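Local atomic coordinates of acetyl xylan esterase (Metagenome, PDB entry 6XYC), a protein that probably removes both acetyl and feruloyl ester groups from xylan, as a bifunctional carbohydrate esterase of the alpha/beta-hydrolase fold. Residues T13-A18 / I98-S103; G123-A128 / I209-F214; N213-D218 / K242-N247. One frame throughout, in Å; residues are numbered along the deposited sequence.

How the contacts relate
The three contacts tie strands, helices and loops of one alpha/beta-hydrolase chain together. Contact 1, at the N-terminal strand 8-16, closes before the other two open; its centre is about 29 Å from that of contact 3, on the opposite side of the chain's centre, and about 21 Å from that of contact 2, with nearest atoms about 7 Å apart. Contact 2 is the innermost, its centre about 8 Å from that of the chain, and the side chain of H125 sits about 7 Å from the bound sulfonyl fluoride inhibitor. Contact 3 begins on segment 209-214, sharing N213 and F214; the two centres are about 12 Å apart. Separately, I212 CG1 packs against V244 CG2 at 3.5 Å.

Contact 1: T13-A18 / I98-S103; sequences TNVNYA and IRYVRS
The Y100 ring carries Y17 CA over one face, 4.1 Å from the ring centroid and 28° off the ring normal, a CH-pi contact made by a backbone carbon. V15 CG1 and the carbonyl oxygen of N16 approach the same ring obliquely near its hydroxyl end. In this alpha/beta-hydrolase fold the ring reaches from helix 89-103 to the end of strand 8-16, which pairs antiparallel with strand 26-32 in the central sheet. The nearest CA atoms across the contact are those of Y17 and Y100.

The Y100 side chain points from the helix at the strand because CG stands anti to the backbone N (chi1 178°). At its base, Y17 CB packs on Y100 CB at 3.7 Å. At the far end V15 CG1 comes to 3.1 Å of Y100 OH, with Y100 CZ next at 3.7 Å, a tight methyl-hydroxyl contact that is not a hydrogen bond; the V15 and Y100 side chains cross at about a right angle. Y17 is turned differently: with chi1 62°, CG sits between the backbone N and the carbonyl carbon, and its ring leads away from Y100 to pack on D93, A96 and A97 earlier in the same helix, its hydroxyl bonding to N78 O. N14 and V15 both face L27 of strand 26-32 in a G1 beta bulge, while N16 OD1 accepts locally from A18 N in an Asx turn.

Polar links supplement the apolar packing. Y100 OH bonds to the hydroxyl of Y108, and a water molecule donates to N16 O at 2.8 Å while lying 3.3 Å from Y100 OH.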
# COMPACT_ATOMS: atom_id res chain seq x y z
N THR A 13 5.10 16.88 -9.56
CA THR A 13 3.71 16.49 -9.34
C THR A 13 3.04 16.11 -10.66
O THR A 13 3.38 16.63 -11.72
CB THR A 13 2.91 17.60 -8.64
OG1 THR A 13 3.04 18.83 -9.35
CG2 THR A 13 3.40 17.76 -7.21
N ASN A 14 2.11 15.16 -10.56
CA ASN A 14 1.32 14.70 -11.70
C ASN A 14 2.22 14.16 -12.82
O ASN A 14 2.12 14.55 -13.98
CB ASN A 14 0.41 15.81 -12.20
CG ASN A 14 -0.75 16.06 -11.25
OD1 ASN A 14 -1.52 15.15 -10.95
ND2 ASN A 14 -0.87 17.29 -10.77
N VAL A 15 3.10 13.24 -12.43
CA VAL A 15 3.90 12.46 -13.36
C VAL A 15 3.14 11.18 -13.66
O VAL A 15 2.80 10.42 -12.75
CB VAL A 15 5.28 12.15 -12.76
CG1 VAL A 15 6.07 11.26 -13.68
CG2 VAL A 15 6.02 13.45 -12.46
N ASN A 16 2.83 10.95 -14.93
CA ASN A 16 2.13 9.74 -15.32
C ASN A 16 3.11 8.57 -15.34
O ASN A 16 4.19 8.66 -15.93
CB ASN A 16 1.47 9.91 -16.69
CG ASN A 16 0.57 8.74 -17.05
OD1 ASN A 16 1.04 7.73 -17.58
ND2 ASN A 16 -0.72 8.87 -16.75
N TYR A 17 2.73 7.47 -14.68
CA TYR A 17 3.60 6.30 -14.58
C TYR A 17 3.19 5.17 -15.51
O TYR A 17 3.90 4.16 -15.57
CB TYR A 17 3.67 5.81 -13.13
CG TYR A 17 2.36 5.33 -12.52
CD1 TYR A 17 1.81 4.10 -12.87
CD2 TYR A 17 1.69 6.10 -11.57
CE1 TYR A 17 0.63 3.66 -12.31
CE2 TYR A 17 0.51 5.66 -11.01
CZ TYR A 17 -0.01 4.44 -11.38
OH TYR A 17 -1.20 4.00 -10.83
N ALA A 18 2.08 5.30 -16.23
CA ALA A 18 1.58 4.25 -17.11
C ALA A 18 1.68 4.62 -18.58
O ALA A 18 1.09 3.92 -19.43
CB ALA A 18 0.14 3.90 -16.76
N ILE A 98 5.47 1.10 -9.15
CA ILE A 98 6.75 0.62 -8.62
C ILE A 98 7.77 0.48 -9.74
O ILE A 98 8.93 0.90 -9.61
CB ILE A 98 6.55 -0.72 -7.88
CG1 ILE A 98 5.73 -0.52 -6.61
CG2 ILE A 98 7.89 -1.34 -7.56
CD1 ILE A 98 5.12 -1.80 -6.08
N ARG A 99 7.36 -0.14 -10.85
CA ARG A 99 8.27 -0.31 -11.98
C ARG A 99 8.74 1.04 -12.52
O ARG A 99 9.91 1.19 -12.91
CB ARG A 99 7.58 -1.11 -13.09
CG ARG A 99 7.27 -2.56 -12.72
CD ARG A 99 6.93 -3.37 -13.96
NE ARG A 99 5.75 -2.89 -14.67
CZ ARG A 99 4.51 -3.31 -14.43
NH1 ARG A 99 4.28 -4.23 -13.51
NH2 ARG A 99 3.49 -2.81 -15.12
N TYR A 100 7.84 2.02 -12.57
CA TYR A 100 8.21 3.34 -13.06
C TYR A 100 9.27 3.98 -12.17
O TYR A 100 10.24 4.56 -12.66
CB TYR A 100 6.98 4.24 -13.14
CG TYR A 100 7.32 5.63 -13.60
CD1 TYR A 100 7.70 6.62 -12.70
CD2 TYR A 100 7.28 5.96 -14.94
CE1 TYR A 100 8.02 7.89 -13.12
CE2 TYR A 100 7.60 7.23 -15.38
CZ TYR A 100 7.97 8.19 -14.46
OH TYR A 100 8.28 9.46 -14.89
N VAL A 101 9.08 3.89 -10.85
CA VAL A 101 10.01 4.51 -9.92
C VAL A 101 11.36 3.81 -9.97
O VAL A 101 12.41 4.47 -10.06
CB VAL A 101 9.42 4.48 -8.49
CG1 VAL A 101 10.46 4.95 -7.49
CG2 VAL A 101 8.17 5.35 -8.42
N ARG A 102 11.37 2.48 -9.94
CA ARG A 102 12.63 1.74 -9.98
C ARG A 102 13.38 2.03 -11.27
O ARG A 102 14.58 2.29 -11.26
CB ARG A 102 12.37 0.24 -9.83
CG ARG A 102 13.63 -0.61 -9.93
CD ARG A 102 13.41 -2.03 -9.42
NE ARG A 102 13.47 -2.10 -7.97
CZ ARG A 102 12.43 -2.44 -7.20
NH1 ARG A 102 11.26 -2.74 -7.75
NH2 ARG A 102 12.57 -2.48 -5.88
N SER A 103 12.67 1.98 -12.41
CA SER A 103 13.33 2.18 -13.69
C SER A 103 13.88 3.60 -13.81
O SER A 103 14.98 3.80 -14.34
CB SER A 103 12.36 1.89 -14.84
OG SER A 103 12.95 2.14 -16.10
O HOH W 1 6.14 10.29 -17.20

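Contact 2: G123-A128 / I209-F214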
# COMPACT_ATOMS: atom_id res chain seq x y z
N GLY A 123 -5.21 1.69 1.10
CA GLY A 123 -3.82 1.83 0.69
C GLY A 123 -2.89 0.91 1.46
O GLY A 123 -1.87 0.47 0.94
N GLY A 124 -3.23 0.61 2.72
CA GLY A 124 -2.50 -0.41 3.45
C GLY A 124 -2.76 -1.80 2.90
O GLY A 124 -1.86 -2.64 2.90
N HIS A 125 -3.98 -2.04 2.43
CA HIS A 125 -4.30 -3.29 1.74
C HIS A 125 -3.44 -3.46 0.49
O HIS A 125 -2.85 -4.53 0.27
CB HIS A 125 -5.78 -3.30 1.39
CG HIS A 125 -6.16 -4.26 0.31
ND1 HIS A 125 -6.15 -3.93 -1.03
CD2 HIS A 125 -6.59 -5.54 0.37
CE1 HIS A 125 -6.54 -4.97 -1.74
NE2 HIS A 125 -6.81 -5.96 -0.91
N LEU A 126 -3.34 -2.41 -0.33
CA LEU A 126 -2.54 -2.51 -1.55
C LEU A 126 -1.06 -2.65 -1.23
O LEU A 126 -0.34 -3.39 -1.91
CB LEU A 126 -2.81 -1.28 -2.43
CG LEU A 126 -4.24 -1.22 -2.97
CD1 LEU A 126 -4.56 0.10 -3.61
CD2 LEU A 126 -4.47 -2.38 -3.96
N SER A 127 -0.59 -1.95 -0.20
CA SER A 127 0.81 -2.08 0.22
C SER A 127 1.11 -3.50 0.67
O SER A 127 2.10 -4.11 0.26
CB SER A 127 1.11 -1.08 1.34
OG SER A 127 1.03 0.25 0.86
N ALA A 128 0.25 -4.06 1.53
CA ALA A 128 0.43 -5.44 1.96
C ALA A 128 0.34 -6.40 0.78
O ALA A 128 1.08 -7.39 0.72
CB ALA A 128 -0.61 -5.81 3.02
N ILE A 209 -8.58 -11.10 -3.28
CA ILE A 209 -8.40 -9.71 -2.86
C ILE A 209 -7.82 -9.61 -1.45
O ILE A 209 -7.63 -8.49 -0.95
CB ILE A 209 -9.71 -8.91 -2.93
CG1 ILE A 209 -10.77 -9.47 -1.98
CG2 ILE A 209 -10.22 -8.86 -4.37
CD1 ILE A 209 -11.97 -8.58 -1.80
N SER A 210 -7.55 -10.74 -0.79
CA SER A 210 -7.14 -10.73 0.60
C SER A 210 -5.68 -11.16 0.71
O SER A 210 -5.38 -12.36 0.64
CB SER A 210 -8.04 -11.64 1.44
OG SER A 210 -9.39 -11.22 1.36
N PRO A 211 -4.74 -10.23 0.90
CA PRO A 211 -3.31 -10.61 0.89
C PRO A 211 -2.92 -11.52 2.05
O PRO A 211 -1.85 -12.15 1.98
CB PRO A 211 -2.59 -9.25 0.97
CG PRO A 211 -3.57 -8.32 1.63
CD PRO A 211 -4.95 -8.80 1.22
N ILE A 212 -3.74 -11.62 3.09
CA ILE A 212 -3.46 -12.52 4.20
C ILE A 212 -3.28 -13.94 3.71
O ILE A 212 -2.59 -14.75 4.34
CB ILE A 212 -4.59 -12.42 5.25
CG1 ILE A 212 -4.16 -13.05 6.58
CG2 ILE A 212 -5.87 -13.07 4.73
CD1 ILE A 212 -5.11 -12.73 7.72
N ASN A 213 -3.86 -14.27 2.55
CA ASN A 213 -3.83 -15.64 2.07
C ASN A 213 -2.50 -16.04 1.43
O ASN A 213 -2.30 -17.24 1.18
CB ASN A 213 -4.93 -15.86 1.03
CG ASN A 213 -6.31 -15.86 1.64
OD1 ASN A 213 -7.19 -15.13 1.20
ND2 ASN A 213 -6.52 -16.69 2.66
N PHE A 214 -1.60 -15.10 1.16
CA PHE A 214 -0.42 -15.38 0.35
C PHE A 214 0.88 -15.07 1.08
O PHE A 214 1.94 -15.02 0.45
CB PHE A 214 -0.56 -14.59 -0.95
CG PHE A 214 -1.91 -14.76 -1.60
CD1 PHE A 214 -2.22 -15.94 -2.25
CD2 PHE A 214 -2.87 -13.76 -1.51
CE1 PHE A 214 -3.46 -16.11 -2.84
CE2 PHE A 214 -4.11 -13.93 -2.10
CZ PHE A 214 -4.40 -15.10 -2.77
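The backbones come closest at A128 and P211, whose CA atoms are 6.5 Å apart, where helix 122-131 passes the 3-10 turn 211-213 in the loop before strand 222-227. H125 links the two. A chi1 of 161° swings its imidazole off the helix, away from its own backbone N, to the loop, and NE2 donates to I209 O across 2.7 Å with an N-H...O angle of 156°. The oxygen lies in the imidazole plane, at the ring edge.

P211 completes the contact with apolar packing. Its CD comes at the imidazole obliquely, 3.7 Å from H125 CD2, the two side chains running across each other at about a right angle, and its CG meets A128 CB at 4.1 Å. The rings of W50 and W87 also meet the imidazole.

Helix 122-131 probably follows the nucleophile, as in other alpha/beta hydrolases: G123 ends a GxSxG pattern consistent with a nucleophile elbow, in which S121, a residue of the inhibitor pocket, is the probable nucleophile. Further along, S127 OG returns to G123 O at 2.9 Å and S127 N bonds to the same oxygen from the opposite face of its carbonyl plane.

All four touching residues are buried, so the H125 NE2 to I209 O bond gives a polar ring nitrogen and a backbone carbonyl a partner inside the protein. Because NE2 is the donor, it must carry a proton, and the short, directional bond in the ring plane probably limits rotation of the imidazole.

Contact 3: N213-D218 / K242-N247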
# COMPACT_ATOMS: atom_id res chain seq x y z
N ASN A 213 -3.86 -14.27 2.55
CA ASN A 213 -3.83 -15.64 2.07
C ASN A 213 -2.50 -16.04 1.43
O ASN A 213 -2.30 -17.24 1.18
CB ASN A 213 -4.93 -15.86 1.03
CG ASN A 213 -6.31 -15.86 1.64
OD1 ASN A 213 -7.19 -15.13 1.20
ND2 ASN A 213 -6.52 -16.69 2.66
N PHE A 214 -1.60 -15.10 1.16
CA PHE A 214 -0.42 -15.38 0.35
C PHE A 214 0.88 -15.07 1.08
O PHE A 214 1.94 -15.02 0.45
CB PHE A 214 -0.56 -14.59 -0.95
CG PHE A 214 -1.91 -14.76 -1.60
CD1 PHE A 214 -2.22 -15.94 -2.25
CD2 PHE A 214 -2.87 -13.76 -1.51
CE1 PHE A 214 -3.46 -16.11 -2.84
CE2 PHE A 214 -4.11 -13.93 -2.10
CZ PHE A 214 -4.40 -15.10 -2.77
N VAL A 215 0.83 -14.92 2.40
CA VAL A 215 2.02 -14.65 3.19
C VAL A 215 2.95 -15.85 3.15
O VAL A 215 2.51 -17.00 3.33
CB VAL A 215 1.63 -14.29 4.63
CG1 VAL A 215 2.85 -13.93 5.44
CG2 VAL A 215 0.62 -13.16 4.63
N ASP A 216 4.24 -15.60 2.93
CA ASP A 216 5.24 -16.65 2.85
C ASP A 216 6.45 -16.23 3.67
O ASP A 216 6.70 -15.04 3.87
CB ASP A 216 5.66 -16.92 1.40
CG ASP A 216 6.70 -18.01 1.28
OD1 ASP A 216 7.86 -17.78 1.69
OD2 ASP A 216 6.37 -19.11 0.79
N LYS A 217 7.20 -17.23 4.15
CA LYS A 217 8.38 -16.96 4.97
C LYS A 217 9.33 -15.96 4.31
O LYS A 217 10.03 -15.22 5.01
CB LYS A 217 9.10 -18.29 5.25
CG LYS A 217 10.61 -18.23 5.31
CD LYS A 217 11.21 -19.64 5.27
CE LYS A 217 11.28 -20.18 3.85
NZ LYS A 217 12.50 -19.73 3.13
N ASP A 218 9.34 -15.90 2.98
CA ASP A 218 10.30 -15.08 2.26
C ASP A 218 9.80 -13.66 1.99
O ASP A 218 10.49 -12.90 1.30
CB ASP A 218 10.66 -15.73 0.92
CG ASP A 218 11.48 -16.99 1.08
OD1 ASP A 218 12.16 -17.14 2.12
OD2 ASP A 218 11.45 -17.84 0.16
N LYS A 242 -0.98 -10.42 11.63
CA LYS A 242 0.19 -10.73 12.45
C LYS A 242 0.27 -12.22 12.75
O LYS A 242 1.34 -12.83 12.66
CB LYS A 242 0.14 -9.92 13.74
CG LYS A 242 1.06 -10.39 14.84
CD LYS A 242 2.51 -10.07 14.53
CE LYS A 242 3.37 -10.31 15.76
NZ LYS A 242 4.78 -10.65 15.41
N ASN A 243 -0.87 -12.84 13.09
CA ASN A 243 -0.88 -14.27 13.37
C ASN A 243 -0.41 -15.07 12.16
O ASN A 243 0.33 -16.05 12.30
CB ASN A 243 -2.28 -14.71 13.79
CG ASN A 243 -2.39 -16.21 14.01
OD1 ASN A 243 -2.58 -16.98 13.07
ND2 ASN A 243 -2.29 -16.62 15.27
N VAL A 244 -0.83 -14.66 10.96
CA VAL A 244 -0.44 -15.37 9.74
C VAL A 244 1.05 -15.19 9.47
O VAL A 244 1.74 -16.15 9.10
CB VAL A 244 -1.30 -14.89 8.56
CG1 VAL A 244 -0.71 -15.37 7.25
CG2 VAL A 244 -2.75 -15.38 8.73
N TYR A 245 1.58 -13.98 9.64
CA TYR A 245 3.02 -13.79 9.49
C TYR A 245 3.79 -14.64 10.49
O TYR A 245 4.77 -15.30 10.14
CB TYR A 245 3.38 -12.31 9.63
CG TYR A 245 3.38 -11.55 8.32
CD1 TYR A 245 2.19 -11.15 7.74
CD2 TYR A 245 4.57 -11.24 7.67
CE1 TYR A 245 2.17 -10.45 6.55
CE2 TYR A 245 4.57 -10.54 6.47
CZ TYR A 245 3.35 -10.16 5.92
OH TYR A 245 3.32 -9.46 4.74
N ASP A 246 3.35 -14.62 11.76
CA ASP A 246 3.98 -15.43 12.79
C ASP A 246 4.01 -16.91 12.39
O ASP A 246 5.05 -17.57 12.45
CB ASP A 246 3.25 -15.25 14.12
CG ASP A 246 3.55 -13.91 14.77
OD1 ASP A 246 2.94 -13.62 15.82
OD2 ASP A 246 4.39 -13.15 14.25
N ASN A 247 2.86 -17.43 11.96
CA ASN A 247 2.75 -18.86 11.68
C ASN A 247 3.42 -19.25 10.37
O ASN A 247 3.76 -20.42 10.19
CB ASN A 247 1.28 -19.28 11.65
CG ASN A 247 0.73 -19.58 13.03
OD1 ASN A 247 1.27 -20.39 13.77
ND2 ASN A 247 -0.36 -18.91 13.39
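V215 buries more surface than any other residue here, and it does so by setting its two methyl groups against Y245 and V244. CG1 stands over the centre of the Y245 ring, 3.5 Å from the centroid and only 6° off the ring normal, a CH-pi approach almost along that normal. The six ring carbons lie at similar distances from this methyl, which confirms that it is centred over the face and does not lean on one edge. CG2 of V215 lies 3.7 Å from Y245 CE1, toward one side of the same ring.

A first torsion of -177° turns V215 CG1 to the far side of CB from the backbone N and so onto the ring, and the V215 side chain crosses that of Y245 at about a right angle. V244 meets the valine from a second direction, roughly at right angles to that of the ring: its CG1 comes 3.7 Å from V215 CB and equally near V215 CG2, the two valines meeting at an oblique angle. Successive helix residues thus hold one valine from the loop.

In the alpha/beta-hydrolase fold this joins helix 236-248, which connects strands 222-227 and 252-257 of the central sheet, to the loop leading into the first of those strands. V132 touches both V215 and Y245, and Y245 also packs on A252 of strand 252-257.

The loop beyond V215 is turned by its own polar groups. D216 OD1 accepts from D218 N at 2.7 Å in an Asx turn, using its anti lone pair. On the helix, K242 NZ forms a salt bridge to D246 OD2 at 2.8 Å, through the syn lone pair of that oxygen, and bonds also to A252 O.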